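Dimethylsulfoniopropionate lyase (Roseovarius nubinhibens, PDB 4B29) probably cleaves dimethylsulfoniopropionate to release dimethyl sulfide, using a zinc ion held in a cupin fold. Local coordinates at residues 58-63 with 124-129; 94-99 with 116-121. All coordinates share one frame; numbering follows the deposited sequence.

Contact 1 of 2, residues 58-63 with 124-129. With NI (nickel (II) ion), chain K.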
# COMPACT_ATOMS: atom_id res chain seq x y z
N ALA A 58 -1.72 18.36 -1.99
CA ALA A 58 -1.20 18.80 -0.70
C ALA A 58 0.13 19.56 -0.80
O ALA A 58 0.57 20.16 0.21
CB ALA A 58 -0.96 17.61 0.25
N ASP A 59 0.78 19.42 -1.95
CA ASP A 59 2.18 19.84 -2.15
C ASP A 59 3.14 19.30 -1.07
O ASP A 59 3.97 20.02 -0.52
CB ASP A 59 2.29 21.36 -2.25
CG ASP A 59 3.44 21.79 -3.18
OD1 ASP A 59 3.29 21.62 -4.43
OD2 ASP A 59 4.44 22.32 -2.63
N ARG A 60 3.03 18.00 -0.81
CA ARG A 60 3.89 17.38 0.17
C ARG A 60 5.20 17.01 -0.56
O ARG A 60 5.12 16.41 -1.62
CB ARG A 60 3.18 16.10 0.67
CG ARG A 60 4.02 15.40 1.75
CD ARG A 60 3.34 14.15 2.31
NE ARG A 60 2.04 14.61 2.72
CZ ARG A 60 1.74 15.07 3.93
NH1 ARG A 60 2.63 15.01 4.91
NH2 ARG A 60 0.50 15.55 4.13
N PRO A 61 6.36 17.29 0.03
CA PRO A 61 7.60 17.00 -0.71
C PRO A 61 7.98 15.52 -0.70
O PRO A 61 7.54 14.77 0.19
CB PRO A 61 8.69 17.77 0.08
CG PRO A 61 8.19 18.01 1.39
CD PRO A 61 6.61 17.99 1.30
N ALA A 62 8.80 15.16 -1.67
CA ALA A 62 9.32 13.79 -1.78
C ALA A 62 10.22 13.50 -0.61
O ALA A 62 10.86 14.40 -0.03
CB ALA A 62 10.10 13.66 -3.08
N HIS A 63 10.29 12.24 -0.23
CA HIS A 63 11.25 11.80 0.75
C HIS A 63 11.74 10.44 0.28
O HIS A 63 10.96 9.49 0.23
CB HIS A 63 10.66 11.72 2.16
CG HIS A 63 11.62 11.19 3.17
ND1 HIS A 63 11.57 9.89 3.65
CD2 HIS A 63 12.71 11.76 3.76
CE1 HIS A 63 12.56 9.69 4.50
NE2 HIS A 63 13.26 10.80 4.58
N SER A 124 -3.01 12.84 5.66
CA SER A 124 -1.61 13.28 5.39
C SER A 124 -1.07 12.71 4.07
O SER A 124 0.13 12.38 3.95
CB SER A 124 -0.66 13.06 6.56
OG SER A 124 -0.84 11.86 7.20
N GLY A 125 -1.97 12.60 3.11
CA GLY A 125 -1.64 12.08 1.78
C GLY A 125 -0.97 13.12 0.91
O GLY A 125 -0.89 14.34 1.24
N HIS A 126 -0.47 12.69 -0.24
CA HIS A 126 -0.10 13.66 -1.28
C HIS A 126 -1.34 14.38 -1.82
O HIS A 126 -1.22 15.49 -2.38
CB HIS A 126 0.64 12.92 -2.41
CG HIS A 126 2.03 12.59 -2.01
ND1 HIS A 126 3.04 13.53 -2.06
CD2 HIS A 126 2.56 11.49 -1.43
CE1 HIS A 126 4.15 13.00 -1.57
NE2 HIS A 126 3.88 11.77 -1.18
N PHE A 127 -2.52 13.77 -1.65
CA PHE A 127 -3.76 14.49 -1.85
C PHE A 127 -4.52 14.38 -0.55
O PHE A 127 -4.56 13.33 0.07
CB PHE A 127 -4.56 13.84 -2.97
CG PHE A 127 -3.83 13.92 -4.29
CD1 PHE A 127 -2.93 12.92 -4.65
CD2 PHE A 127 -4.04 15.01 -5.13
CE1 PHE A 127 -2.20 13.03 -5.88
CE2 PHE A 127 -3.34 15.11 -6.38
CZ PHE A 127 -2.44 14.12 -6.73
N LEU A 128 -5.04 15.52 -0.10
CA LEU A 128 -5.71 15.56 1.22
C LEU A 128 -7.19 15.27 1.10
O LEU A 128 -7.90 15.77 0.19
CB LEU A 128 -5.53 16.98 1.86
CG LEU A 128 -4.09 17.44 2.09
CD1 LEU A 128 -4.11 18.82 2.84
CD2 LEU A 128 -3.16 16.40 2.88
N THR A 129 -7.66 14.43 2.04
CA THR A 129 -9.10 14.19 2.22
C THR A 129 -9.24 13.59 3.62
O THR A 129 -8.31 12.98 4.16
CB THR A 129 -9.69 13.23 1.18
OG1 THR A 129 -11.10 13.07 1.42
CG2 THR A 129 -8.97 11.85 1.24
NI NI K . 14.88 11.14 5.74
O HOH W 1 1.53 16.33 -2.58
O HOH W 2 15.15 8.93 6.59
O HOH W 3 16.14 12.02 7.35
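The backbone bond from A58 N to H126 O, 2.9 Å long, is the firm direct hydrogen bond between 58-63 and 124-129. Water 1 gives a hydrogen bond to H126 O, accepts one from R60 N at 2.9 Å, and bonds H126 ND1, while H126 NE2 is bonded to E97 N.

R60 carries most of the remaining polar contact. Its CG lies anti to the backbone N (chi1 -178°), and the chain bends at chi3 to lay the guanidinium against the 124-125 backbone. G125 O lies near the guanidinium plane and accepts two weak bonds, from R60 NE at 3.3 Å and R60 NH2 at 3.4 Å. S124 O sits over one face, 3.1 Å from R60 CZ, and accepts a hydrogen bond from R99 NH2.

Apolar packing is slight. A58 CB meets L128 CG at 3.6 Å. R60 CD lies over one face of the H126 ring, which stands at a right angle to the guanidinium plane.

Beyond R60, H63 NE2 binds the nickel ion at 2.0 Å. The loop 58-63 leaves strand 56-57, the edge neighbour of strand 127-128, and leads toward helix 67-73. F127 packs on helix 24-41.

Contact 2 of 2, residues 94-99 with 116-121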
# COMPACT_ATOMS: atom_id res chain seq x y z
N PRO A 94 10.03 8.46 -7.30
CA PRO A 94 11.00 9.51 -6.89
C PRO A 94 10.36 10.78 -6.37
O PRO A 94 11.07 11.74 -6.03
CB PRO A 94 11.74 9.86 -8.21
CG PRO A 94 11.42 8.77 -9.17
CD PRO A 94 10.05 8.21 -8.75
N HIS A 95 9.03 10.79 -6.28
CA HIS A 95 8.27 12.02 -5.97
C HIS A 95 7.43 11.88 -4.72
O HIS A 95 6.85 12.88 -4.28
CB HIS A 95 7.34 12.34 -7.12
CG HIS A 95 8.06 12.59 -8.40
ND1 HIS A 95 8.94 13.65 -8.56
CD2 HIS A 95 8.07 11.91 -9.57
CE1 HIS A 95 9.45 13.61 -9.78
NE2 HIS A 95 8.94 12.57 -10.42
N VAL A 96 7.36 10.68 -4.16
CA VAL A 96 6.50 10.49 -2.98
C VAL A 96 7.25 10.58 -1.69
O VAL A 96 8.50 10.46 -1.64
CB VAL A 96 5.70 9.15 -3.03
CG1 VAL A 96 4.79 9.10 -4.26
CG2 VAL A 96 6.65 7.96 -2.99
N GLU A 97 6.51 10.76 -0.59
CA GLU A 97 7.08 10.77 0.73
C GLU A 97 7.09 9.34 1.31
O GLU A 97 6.10 8.87 1.92
CB GLU A 97 6.28 11.74 1.66
CG GLU A 97 6.84 11.70 3.06
CD GLU A 97 5.94 12.45 4.02
OE1 GLU A 97 5.88 13.70 3.91
OE2 GLU A 97 5.29 11.80 4.86
N TRP A 98 8.22 8.63 1.15
CA TRP A 98 8.34 7.26 1.66
C TRP A 98 8.52 7.27 3.16
O TRP A 98 9.24 8.15 3.72
CB TRP A 98 9.53 6.52 0.99
CG TRP A 98 9.30 6.24 -0.40
CD1 TRP A 98 9.74 6.97 -1.48
CD2 TRP A 98 8.56 5.13 -0.94
NE1 TRP A 98 9.28 6.39 -2.65
CE2 TRP A 98 8.58 5.25 -2.33
CE3 TRP A 98 7.85 4.06 -0.34
CZ2 TRP A 98 7.91 4.34 -3.18
CZ3 TRP A 98 7.21 3.12 -1.17
CH2 TRP A 98 7.24 3.26 -2.57
N ARG A 99 7.90 6.25 3.77
CA ARG A 99 7.88 6.01 5.21
C ARG A 99 8.24 4.55 5.54
O ARG A 99 8.09 3.64 4.71
CB ARG A 99 6.47 6.32 5.77
CG ARG A 99 5.95 7.70 5.33
CD ARG A 99 4.51 7.97 5.80
NE ARG A 99 4.10 9.35 5.52
CZ ARG A 99 2.85 9.79 5.59
NH1 ARG A 99 1.88 8.99 6.00
NH2 ARG A 99 2.56 11.07 5.32
N GLY A 116 8.95 -0.25 1.81
CA GLY A 116 8.56 1.07 2.33
C GLY A 116 7.09 1.28 1.99
O GLY A 116 6.47 0.47 1.31
N TRP A 117 6.53 2.38 2.46
CA TRP A 117 5.14 2.68 2.14
C TRP A 117 4.96 4.19 2.04
O TRP A 117 5.80 4.96 2.53
CB TRP A 117 4.19 2.13 3.23
CG TRP A 117 4.30 2.77 4.58
CD1 TRP A 117 5.24 2.54 5.52
CD2 TRP A 117 3.41 3.77 5.12
NE1 TRP A 117 4.99 3.32 6.65
CE2 TRP A 117 3.88 4.08 6.42
CE3 TRP A 117 2.26 4.40 4.64
CZ2 TRP A 117 3.22 5.02 7.26
CZ3 TRP A 117 1.62 5.34 5.46
CH2 TRP A 117 2.11 5.63 6.76
N PHE A 118 3.83 4.60 1.47
CA PHE A 118 3.52 6.02 1.50
C PHE A 118 2.01 6.20 1.48
O PHE A 118 1.25 5.26 1.17
CB PHE A 118 4.19 6.77 0.33
CG PHE A 118 3.66 6.42 -1.06
CD1 PHE A 118 2.58 7.09 -1.66
CD2 PHE A 118 4.29 5.42 -1.80
CE1 PHE A 118 2.16 6.79 -2.99
CE2 PHE A 118 3.88 5.12 -3.12
CZ PHE A 118 2.81 5.76 -3.72
N GLU A 119 1.56 7.41 1.80
CA GLU A 119 0.10 7.68 1.82
C GLU A 119 -0.24 8.49 0.59
O GLU A 119 0.21 9.64 0.44
CB GLU A 119 -0.24 8.45 3.11
CG GLU A 119 -1.75 8.69 3.32
CD GLU A 119 -2.02 9.40 4.67
OE1 GLU A 119 -1.11 9.53 5.52
OE2 GLU A 119 -3.08 10.05 4.74
N LEU A 120 -0.97 7.89 -0.33
CA LEU A 120 -1.31 8.59 -1.55
C LEU A 120 -2.39 9.63 -1.28
O LEU A 120 -2.31 10.78 -1.78
CB LEU A 120 -1.82 7.56 -2.58
CG LEU A 120 -2.39 8.13 -3.87
CD1 LEU A 120 -1.31 9.09 -4.58
CD2 LEU A 120 -2.85 6.98 -4.80
N ALA A 121 -3.42 9.22 -0.55
CA ALA A 121 -4.57 10.13 -0.30
C ALA A 121 -5.01 9.91 1.13
O ALA A 121 -5.01 8.78 1.64
CB ALA A 121 -5.74 9.87 -1.24
O HOH W 4 3.50 9.33 2.66
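R99 N bonds W117 O at 2.8 Å, the shortest polar bond between 94-99 and 116-121. W117 N returns a bond to R99 O at 3.0 Å, which makes a single antiparallel hydrogen-bonded pair. R99 CB makes a CH-pi contact over the five-membered ring of W117.

R99 NH1 reaches on to E119 OE1 at 3.1 Å in a salt bridge. This oxygen also bonds S124 OG. On its other side R99 meets E97 OE2 side-on, with NE at 2.8 Å on the anti lone pair and NH2 coming from above the carboxylate plane. In the conformer given, the guanidinium thus lies between two acids. Water 4 donates to E97 O and accepts from E119 N, continuing the link along the strand.

The buried side is aromatic. F118 turns its edge to the face of W98 in a T-shaped pair, with planes at 81° and centroids 5.1 Å apart. V96 CG1 lies over the F118 face, 3.9 Å from the ring centroid.

Here the loop after helix 83-92 packs against strand 115-122 of the cupin beta-barrel. The side chain of the zinc ligand E154 lies about 9 Å from that of W117.

How the contacts relate
Contact 1 and contact 2 have centres 9 Å apart and touch directly. Along the chain the order is 58-63, 94-99, 116-121, 124-129, so contact 2 falls between the two halves of contact 1. Strands 115-122 and 127-128 follow one another and are neighbours in the mixed sheet. The two loops run across that region, and H63 makes backbone bonds to V96 and W98. Side chains join the contacts too: R60 CD packs against E97 OE1 at 3.0 Å, and R60 NH1 forms a long, weak ion pair with the same oxygen. Together they tie the N-terminal, largely helical part of the chain to one side of the cupin barrel.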